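PDB 5IHX: tyrosine--tRNA ligase, mitochondrial from Emericella nidulans, which probably charges mitochondrial tRNA(Tyr) with tyrosine at the expense of ATP, as a class I aminoacyl-tRNA synthetase. Local coordinates for residues Q27-G32 / V60-R65; V38-E43 / Y94-P99; V89-Y94 / F331-I336. All coordinates share one frame; numbering follows the deposited sequence.

Contact 1: Q27-G32 / V60-R65; sequences QEIKEG and VFTEKR
Ile29 and Thr62 carry the apolar half of this contact, and Lys30 and Glu63 the charged half. The first two side chains point opposite ways and lie alongside each other: Ile29 CG2 lies 4.0 Å from Thr62 OG1, and Ile29 CD1 lies 4.1 Å from Thr62 CG2, so both ends of the isoleucine rest on the threonine head. The Thr62 hydroxyl is turned beside its own backbone N (chi1 -62°), where it is hydrogen-bonded to the carbonyl O of His58 one turn earlier. The same torsion puts CG2 anti to that N, and both branches meet the isoleucine. The aliphatic end of Lys30 also grazes the methyl, with Lys30 CE 4.3 Å from Thr62 CG2.

Beyond that methyl, Lys30, extended beyond CG, meets the Glu63 side chain at about a right angle. Glu63 is bent at chi2 (-61°), which swings its carboxylate towards the lysine tip. Lys30 NZ forms a salt bridge to Glu63 OE2, but the hydrogen bond within it is weak and the oxygen's modelled place is uncertain, so the exact spacing carries little weight. The ion pair lies on the more exposed side, beside the buried threonine.

This is plain helix-helix packing: the last turn of the N-terminal helix 16-30, closed by a Schellman motif at Gly32, lies on that of helix 54-63, which leads into strand 68-72, the first parallel strand of the class I nucleotide-binding fold. Helix 37-44 adjoins both, with Glu39 touching Ile29 and Val38 touching Phe61.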
# COMPACT_ATOMS: atom_id res chain seq x y z
N GLN A 27 23.75 -29.68 23.96
CA GLN A 27 24.28 -31.03 24.12
C GLN A 27 23.44 -31.80 25.14
O GLN A 27 23.10 -32.96 24.92
CB GLN A 27 25.74 -31.00 24.55
CG GLN A 27 26.35 -32.39 24.71
CD GLN A 27 27.81 -32.36 25.14
OE1 GLN A 27 28.35 -31.30 25.45
NE2 GLN A 27 28.44 -33.53 25.17
N GLU A 28 23.12 -31.15 26.25
CA GLU A 28 22.34 -31.78 27.31
C GLU A 28 20.94 -32.13 26.82
O GLU A 28 20.35 -33.12 27.27
CB GLU A 28 22.26 -30.87 28.53
CG GLU A 28 23.61 -30.66 29.22
CD GLU A 28 23.53 -29.72 30.40
OE1 GLU A 28 22.41 -29.35 30.80
OE2 GLU A 28 24.59 -29.35 30.94
N ILE A 29 20.41 -31.34 25.89
CA ILE A 29 19.09 -31.63 25.34
C ILE A 29 19.13 -32.88 24.46
O ILE A 29 18.26 -33.74 24.55
CB ILE A 29 18.54 -30.44 24.52
CG1 ILE A 29 18.10 -29.31 25.45
CG2 ILE A 29 17.36 -30.86 23.64
CD1 ILE A 29 17.95 -27.97 24.76
N LYS A 30 20.14 -32.96 23.61
CA LYS A 30 20.29 -34.10 22.71
C LYS A 30 20.61 -35.37 23.49
O LYS A 30 20.30 -36.48 23.04
CB LYS A 30 21.40 -33.83 21.68
CG LYS A 30 21.13 -32.64 20.78
CD LYS A 30 22.39 -32.21 20.06
CE LYS A 30 22.20 -30.91 19.30
NZ LYS A 30 23.45 -30.47 18.64
N GLU A 31 21.22 -35.21 24.65
CA GLU A 31 21.62 -36.33 25.49
C GLU A 31 20.53 -36.72 26.49
O GLU A 31 20.73 -37.60 27.33
CB GLU A 31 22.93 -36.01 26.21
CG GLU A 31 24.12 -35.95 25.27
CD GLU A 31 25.43 -35.68 25.99
OE1 GLU A 31 25.40 -35.37 27.20
OE2 GLU A 31 26.49 -35.77 25.34
N GLY A 32 19.38 -36.06 26.40
CA GLY A 32 18.22 -36.39 27.22
C GLY A 32 18.28 -35.95 28.67
O GLY A 32 17.58 -36.50 29.51
N VAL A 60 15.85 -25.47 15.96
CA VAL A 60 16.18 -24.05 16.00
C VAL A 60 16.38 -23.57 17.43
O VAL A 60 17.38 -22.92 17.74
CB VAL A 60 15.08 -23.19 15.32
CG1 VAL A 60 15.25 -21.70 15.64
CG2 VAL A 60 15.09 -23.40 13.81
N PHE A 61 15.44 -23.90 18.31
CA PHE A 61 15.51 -23.46 19.70
C PHE A 61 16.60 -24.18 20.47
O PHE A 61 17.16 -23.63 21.42
CB PHE A 61 14.16 -23.66 20.39
CG PHE A 61 13.19 -22.53 20.16
CD1 PHE A 61 13.39 -21.30 20.77
CD2 PHE A 61 12.09 -22.70 19.33
CE1 PHE A 61 12.51 -20.26 20.56
CE2 PHE A 61 11.20 -21.66 19.13
CZ PHE A 61 11.41 -20.44 19.74
N THR A 62 16.89 -25.42 20.08
CA THR A 62 17.96 -26.17 20.72
C THR A 62 19.31 -25.52 20.42
O THR A 62 20.12 -25.30 21.32
CB THR A 62 17.98 -27.64 20.26
OG1 THR A 62 16.75 -28.28 20.62
CG2 THR A 62 19.15 -28.40 20.89
N GLU A 63 19.54 -25.21 19.14
CA GLU A 63 20.84 -24.72 18.69
C GLU A 63 21.05 -23.22 18.90
O GLU A 63 22.18 -22.78 19.08
CB GLU A 63 21.02 -25.04 17.20
CG GLU A 63 20.95 -26.53 16.88
CD GLU A 63 22.03 -27.33 17.58
OE1 GLU A 63 23.06 -26.74 17.97
OE2 GLU A 63 21.85 -28.56 17.74
N LYS A 64 19.97 -22.45 18.88
CA LYS A 64 20.08 -20.99 18.89
C LYS A 64 19.19 -20.31 19.93
O LYS A 64 18.04 -20.70 20.14
CB LYS A 64 19.73 -20.43 17.51
CG LYS A 64 20.62 -20.93 16.38
CD LYS A 64 20.09 -20.47 15.02
CE LYS A 64 20.16 -18.96 14.86
NZ LYS A 64 19.69 -18.53 13.52
N ARG A 65 19.75 -19.29 20.58
CA ARG A 65 18.99 -18.43 21.48
C ARG A 65 18.25 -17.39 20.65
O ARG A 65 18.55 -16.20 20.70
CB ARG A 65 19.94 -17.76 22.48
CG ARG A 65 19.26 -16.98 23.60
CD ARG A 65 20.27 -16.13 24.36
NE ARG A 65 21.29 -16.93 25.03
CZ ARG A 65 21.20 -17.40 26.27
NH1 ARG A 65 20.12 -17.17 27.01
NH2 ARG A 65 22.19 -18.11 26.78

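Contact 2: V38-E43 / Y94-P99; sequences VEHLEE and YVWGLP
His40 reaches across to Trp96, and its contacts run from CB out to the imidazole tip. CB starts the touch at the benzene part of the indole, 3.6 Å from Trp96 CZ2 and slightly farther from CH2. CG, set anti to the backbone N (chi1 171°), is also 3.6 Å from Trp96 CZ2; this torsion extends the ring away from the helix towards the tryptophan. From CG the ring divides. ND1 stays near the six-membered ring, 3.9 Å from Trp96 CZ2, whereas CD2 moves along the indole to lie 3.9 Å from Trp96 NE1. The far nitrogen, NE2, is likewise 3.9 Å from Trp96 NE1. That indole nitrogen stands over one face of the imidazole, displaced towards its rim, so the closeness of the two nitrogens is ring packing.

The rings are neither flat on each other nor perpendicular: the imidazole and the indole five-membered ring have centroids 4.8 Å apart and planes inclined at 35°. Two further aromatic side chains extend the cluster, Trp92 meeting His40 edge-to-face and Phe37 meeting Trp96 in the same manner.

Trp96 is carried close to the C-terminal end of helix 84-95, where Gly97 takes positive phi in a Schellman motif and turns the chain towards the sheet. The ring pair therefore ties helix 37-44 to the helix-to-strand turn of a right-handed beta-alpha-beta crossover, in which strand 68-72, helix 84-95 and the parallel neighbouring strand 100-104 follow in order. This crossover belongs to the Rossmann-type catalytic fold of class I synthetases, which this C-terminally truncated chain retains. Just before strand 100-104, Pro99 is joined to Ile68 of strand 68-72 by backbone hydrogen bonding.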
# COMPACT_ATOMS: atom_id res chain seq x y z
N VAL A 38 10.91 -25.96 22.90
CA VAL A 38 9.75 -26.56 22.25
C VAL A 38 9.19 -27.71 23.09
O VAL A 38 7.98 -27.76 23.35
CB VAL A 38 10.10 -27.09 20.84
CG1 VAL A 38 8.93 -27.86 20.23
CG2 VAL A 38 10.50 -25.94 19.93
N GLU A 39 10.06 -28.63 23.48
CA GLU A 39 9.65 -29.76 24.31
C GLU A 39 8.99 -29.26 25.59
O GLU A 39 8.02 -29.84 26.07
CB GLU A 39 10.86 -30.64 24.65
CG GLU A 39 11.44 -31.36 23.43
CD GLU A 39 12.77 -32.04 23.73
OE1 GLU A 39 13.54 -31.53 24.57
OE2 GLU A 39 13.05 -33.09 23.10
N HIS A 40 9.52 -28.17 26.12
CA HIS A 40 8.95 -27.55 27.31
C HIS A 40 7.54 -27.03 27.05
O HIS A 40 6.63 -27.30 27.83
CB HIS A 40 9.83 -26.40 27.79
CG HIS A 40 9.20 -25.58 28.87
ND1 HIS A 40 9.01 -26.06 30.14
CD2 HIS A 40 8.68 -24.33 28.84
CE1 HIS A 40 8.41 -25.13 30.87
NE2 HIS A 40 8.21 -24.07 30.10
N LEU A 41 7.36 -26.30 25.95
CA LEU A 41 6.05 -25.74 25.62
C LEU A 41 5.03 -26.83 25.35
O LEU A 41 3.85 -26.70 25.70
CB LEU A 41 6.14 -24.81 24.41
CG LEU A 41 6.83 -23.46 24.59
CD1 LEU A 41 6.82 -22.68 23.29
CD2 LEU A 41 6.17 -22.64 25.70
N GLU A 42 5.47 -27.91 24.71
CA GLU A 42 4.59 -29.04 24.44
C GLU A 42 4.09 -29.64 25.75
O GLU A 42 2.93 -30.03 25.87
CB GLU A 42 5.33 -30.10 23.62
CG GLU A 42 5.46 -29.72 22.15
CD GLU A 42 6.48 -30.57 21.41
OE1 GLU A 42 6.35 -30.72 20.17
OE2 GLU A 42 7.42 -31.07 22.05
N GLU A 43 4.98 -29.72 26.74
CA GLU A 43 4.62 -30.21 28.06
C GLU A 43 3.60 -29.28 28.73
O GLU A 43 2.74 -29.75 29.48
CB GLU A 43 5.86 -30.36 28.93
CG GLU A 43 5.62 -31.12 30.23
CD GLU A 43 6.90 -31.40 31.00
OE1 GLU A 43 7.86 -30.62 30.86
OE2 GLU A 43 6.94 -32.40 31.74
N TYR A 94 11.03 -15.48 28.04
CA TYR A 94 11.78 -14.49 28.80
C TYR A 94 12.58 -15.14 29.93
O TYR A 94 13.79 -14.93 30.04
CB TYR A 94 10.85 -13.42 29.37
CG TYR A 94 11.55 -12.37 30.20
CD1 TYR A 94 12.52 -11.54 29.65
CD2 TYR A 94 11.24 -12.21 31.55
CE1 TYR A 94 13.16 -10.58 30.41
CE2 TYR A 94 11.88 -11.25 32.32
CZ TYR A 94 12.84 -10.44 31.74
OH TYR A 94 13.48 -9.48 32.51
N VAL A 95 11.91 -15.93 30.76
CA VAL A 95 12.58 -16.54 31.90
C VAL A 95 13.51 -17.68 31.47
O VAL A 95 14.33 -18.14 32.26
CB VAL A 95 11.56 -17.07 32.95
CG1 VAL A 95 10.67 -15.94 33.44
CG2 VAL A 95 10.71 -18.21 32.38
N TRP A 96 13.38 -18.11 30.22
CA TRP A 96 14.32 -19.08 29.65
C TRP A 96 15.56 -18.41 29.07
O TRP A 96 16.51 -19.08 28.66
CB TRP A 96 13.63 -19.92 28.57
CG TRP A 96 13.05 -21.18 29.10
CD1 TRP A 96 12.13 -21.30 30.10
CD2 TRP A 96 13.36 -22.51 28.68
NE1 TRP A 96 11.84 -22.63 30.32
CE2 TRP A 96 12.59 -23.39 29.46
CE3 TRP A 96 14.22 -23.05 27.71
CZ2 TRP A 96 12.64 -24.78 29.31
CZ3 TRP A 96 14.27 -24.42 27.56
CH2 TRP A 96 13.49 -25.27 28.35
N GLY A 97 15.57 -17.08 29.04
CA GLY A 97 16.72 -16.33 28.56
C GLY A 97 16.69 -16.07 27.06
O GLY A 97 17.69 -15.67 26.48
N LEU A 98 15.53 -16.30 26.44
CA LEU A 98 15.34 -15.97 25.04
C LEU A 98 14.90 -14.51 24.92
O LEU A 98 14.09 -14.05 25.72
CB LEU A 98 14.30 -16.89 24.40
CG LEU A 98 14.68 -18.37 24.28
CD1 LEU A 98 13.45 -19.21 24.05
CD2 LEU A 98 15.68 -18.56 23.15
N PRO A 99 15.42 -13.79 23.91
CA PRO A 99 14.95 -12.41 23.74
C PRO A 99 13.54 -12.37 23.16
O PRO A 99 13.31 -12.90 22.07
CB PRO A 99 15.96 -11.80 22.77
CG PRO A 99 16.56 -12.95 22.04
CD PRO A 99 16.40 -14.18 22.88

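Contact 3: V89-Y94 / F331-I336; sequences VLAWGY and FTFLPI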
# COMPACT_ATOMS: atom_id res chain seq x y z
N VAL A 89 3.59 -17.82 26.27
CA VAL A 89 4.75 -18.34 25.54
C VAL A 89 5.94 -17.39 25.67
O VAL A 89 7.07 -17.82 25.90
CB VAL A 89 4.43 -18.58 24.05
CG1 VAL A 89 5.69 -18.86 23.25
CG2 VAL A 89 3.45 -19.74 23.90
N LEU A 90 5.69 -16.09 25.51
CA LEU A 90 6.75 -15.10 25.62
C LEU A 90 7.26 -15.01 27.06
O LEU A 90 8.45 -14.78 27.29
CB LEU A 90 6.27 -13.72 25.15
CG LEU A 90 5.87 -13.55 23.69
CD1 LEU A 90 5.58 -12.08 23.40
CD2 LEU A 90 6.93 -14.08 22.74
N ALA A 91 6.36 -15.18 28.02
CA ALA A 91 6.73 -15.18 29.43
C ALA A 91 7.73 -16.30 29.69
O ALA A 91 8.76 -16.09 30.33
CB ALA A 91 5.51 -15.34 30.31
N TRP A 92 7.42 -17.49 29.19
CA TRP A 92 8.33 -18.62 29.31
C TRP A 92 9.65 -18.32 28.62
O TRP A 92 10.72 -18.57 29.17
CB TRP A 92 7.70 -19.89 28.73
CG TRP A 92 6.78 -20.59 29.68
CD1 TRP A 92 5.45 -20.83 29.51
CD2 TRP A 92 7.14 -21.15 30.95
NE1 TRP A 92 4.95 -21.51 30.60
CE2 TRP A 92 5.97 -21.72 31.49
CE3 TRP A 92 8.33 -21.24 31.67
CZ2 TRP A 92 5.96 -22.36 32.73
CZ3 TRP A 92 8.32 -21.87 32.90
CH2 TRP A 92 7.14 -22.42 33.42
N GLY A 93 9.56 -17.81 27.40
CA GLY A 93 10.73 -17.43 26.64
C GLY A 93 11.63 -16.49 27.41
O GLY A 93 12.85 -16.68 27.46
N TYR A 94 11.03 -15.48 28.04
CA TYR A 94 11.78 -14.49 28.80
C TYR A 94 12.58 -15.14 29.93
O TYR A 94 13.79 -14.93 30.04
CB TYR A 94 10.85 -13.42 29.37
CG TYR A 94 11.55 -12.37 30.20
CD1 TYR A 94 12.52 -11.54 29.65
CD2 TYR A 94 11.24 -12.21 31.55
CE1 TYR A 94 13.16 -10.58 30.41
CE2 TYR A 94 11.88 -11.25 32.32
CZ TYR A 94 12.84 -10.44 31.74
OH TYR A 94 13.48 -9.48 32.51
N PHE A 331 -1.64 -21.59 31.89
CA PHE A 331 -1.80 -20.26 32.48
C PHE A 331 -0.93 -19.98 33.71
O PHE A 331 -1.01 -18.89 34.28
CB PHE A 331 -3.27 -20.03 32.87
CG PHE A 331 -4.17 -19.77 31.70
CD1 PHE A 331 -4.14 -18.54 31.06
CD2 PHE A 331 -5.06 -20.73 31.25
CE1 PHE A 331 -4.98 -18.28 29.99
CE2 PHE A 331 -5.89 -20.48 30.18
CZ PHE A 331 -5.85 -19.26 29.55
N THR A 332 -0.10 -20.93 34.13
CA THR A 332 0.75 -20.74 35.30
C THR A 332 2.17 -21.25 35.07
O THR A 332 2.43 -21.97 34.11
CB THR A 332 0.17 -21.44 36.55
OG1 THR A 332 0.63 -22.80 36.59
CG2 THR A 332 -1.35 -21.41 36.56
N PHE A 333 3.07 -20.86 35.98
CA PHE A 333 4.45 -21.34 35.98
C PHE A 333 4.63 -22.48 36.98
O PHE A 333 5.76 -22.87 37.29
CB PHE A 333 5.41 -20.19 36.33
CG PHE A 333 5.76 -19.29 35.16
CD1 PHE A 333 6.69 -18.27 35.33
CD2 PHE A 333 5.16 -19.44 33.92
CE1 PHE A 333 7.02 -17.44 34.28
CE2 PHE A 333 5.49 -18.60 32.87
CZ PHE A 333 6.42 -17.60 33.05
N LEU A 334 3.52 -23.02 37.48
CA LEU A 334 3.56 -24.13 38.43
C LEU A 334 4.29 -25.32 37.81
O LEU A 334 3.98 -25.72 36.69
CB LEU A 334 2.15 -24.54 38.84
CG LEU A 334 1.40 -23.63 39.81
CD1 LEU A 334 -0.07 -24.02 39.86
CD2 LEU A 334 2.00 -23.69 41.21
N PRO A 335 5.28 -25.89 38.53
CA PRO A 335 5.96 -27.09 38.03
C PRO A 335 4.99 -28.24 37.77
O PRO A 335 3.97 -28.35 38.46
CB PRO A 335 6.94 -27.45 39.15
CG PRO A 335 7.15 -26.18 39.89
CD PRO A 335 5.86 -25.43 39.81
N ILE A 336 5.30 -29.09 36.80
CA ILE A 336 4.45 -30.22 36.45
C ILE A 336 4.23 -31.15 37.65
O ILE A 336 3.11 -31.60 37.88
CB ILE A 336 5.02 -31.02 35.26
CG1 ILE A 336 5.05 -30.16 33.99
CG2 ILE A 336 4.23 -32.31 35.03
CD1 ILE A 336 3.69 -29.74 33.47
O HOH W 1 2.36 -21.52 31.23
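One face of the Trp92 indole is covered by the Phe333 ring, whose CE2 stands 3.4 Å above the indole plane, over its centre. In return, one face of the phenyl ring receives the benzene part of the indole, offset towards the rim. Ala91 CB closes on the phenyl edge near its plane, 3.7 Å from Phe333 CZ. The two large rings are inclined at 35° with their six-membered centroids 4.0 Å apart, an oblique pair that is tightest where Trp92 CZ2 comes within 3.3 Å of Phe333 CD2. Their side chains pass in opposite directions.

The indole N-H is satisfied by a water, which accepts from Trp92 NE1 at 2.7 Å and also bonds to Thr332 O at 2.9 Å. Thus a polar bridge lies beside the ring contact in this buried place. Thr332 shapes the loop itself: its OG1 accepts from Leu334 N (N-H...O angle 154°) in an ST turn and is also hydrogen-bonded to Leu328 O.

Residues 331-336 link helix 321-331 to helix 336-348, with Pro335 at the latter's N-cap. They belong to the helical part after the catalytic fold, probably the anticodon-binding region as in related tyrosyl-tRNA synthetases, and the contact joins it to helix 84-95. Helix 126-153 adjoins through Tyr150, which meets the Phe333 ring and whose OH accepts from Phe333 N; helix 37-44 reaches Trp92 through Phe37 and Arg44.

In the fold
Contacts 2 and 3 share helix 84-95 and have centres about 8 Å apart; at their junction Leu98 N is probably hydrogen-bonded to Gly93 O at 2.9 Å. Contact 1 adjoins contact 2 at a centre separation of about 12 Å, with Arg65 NH1 probably hydrogen-bonded to Gly97 O, also at 2.9 Å. Contacts 1 and 3 do not touch; their centres are about 19 Å apart. None of the contact residues lines the tyrosine pocket. The link to it is through the fold, since Tyr69, Gly71 and Val72 lie on strand 68-72 and Leu103 on strand 100-104, the two strands that helix 84-95 connects.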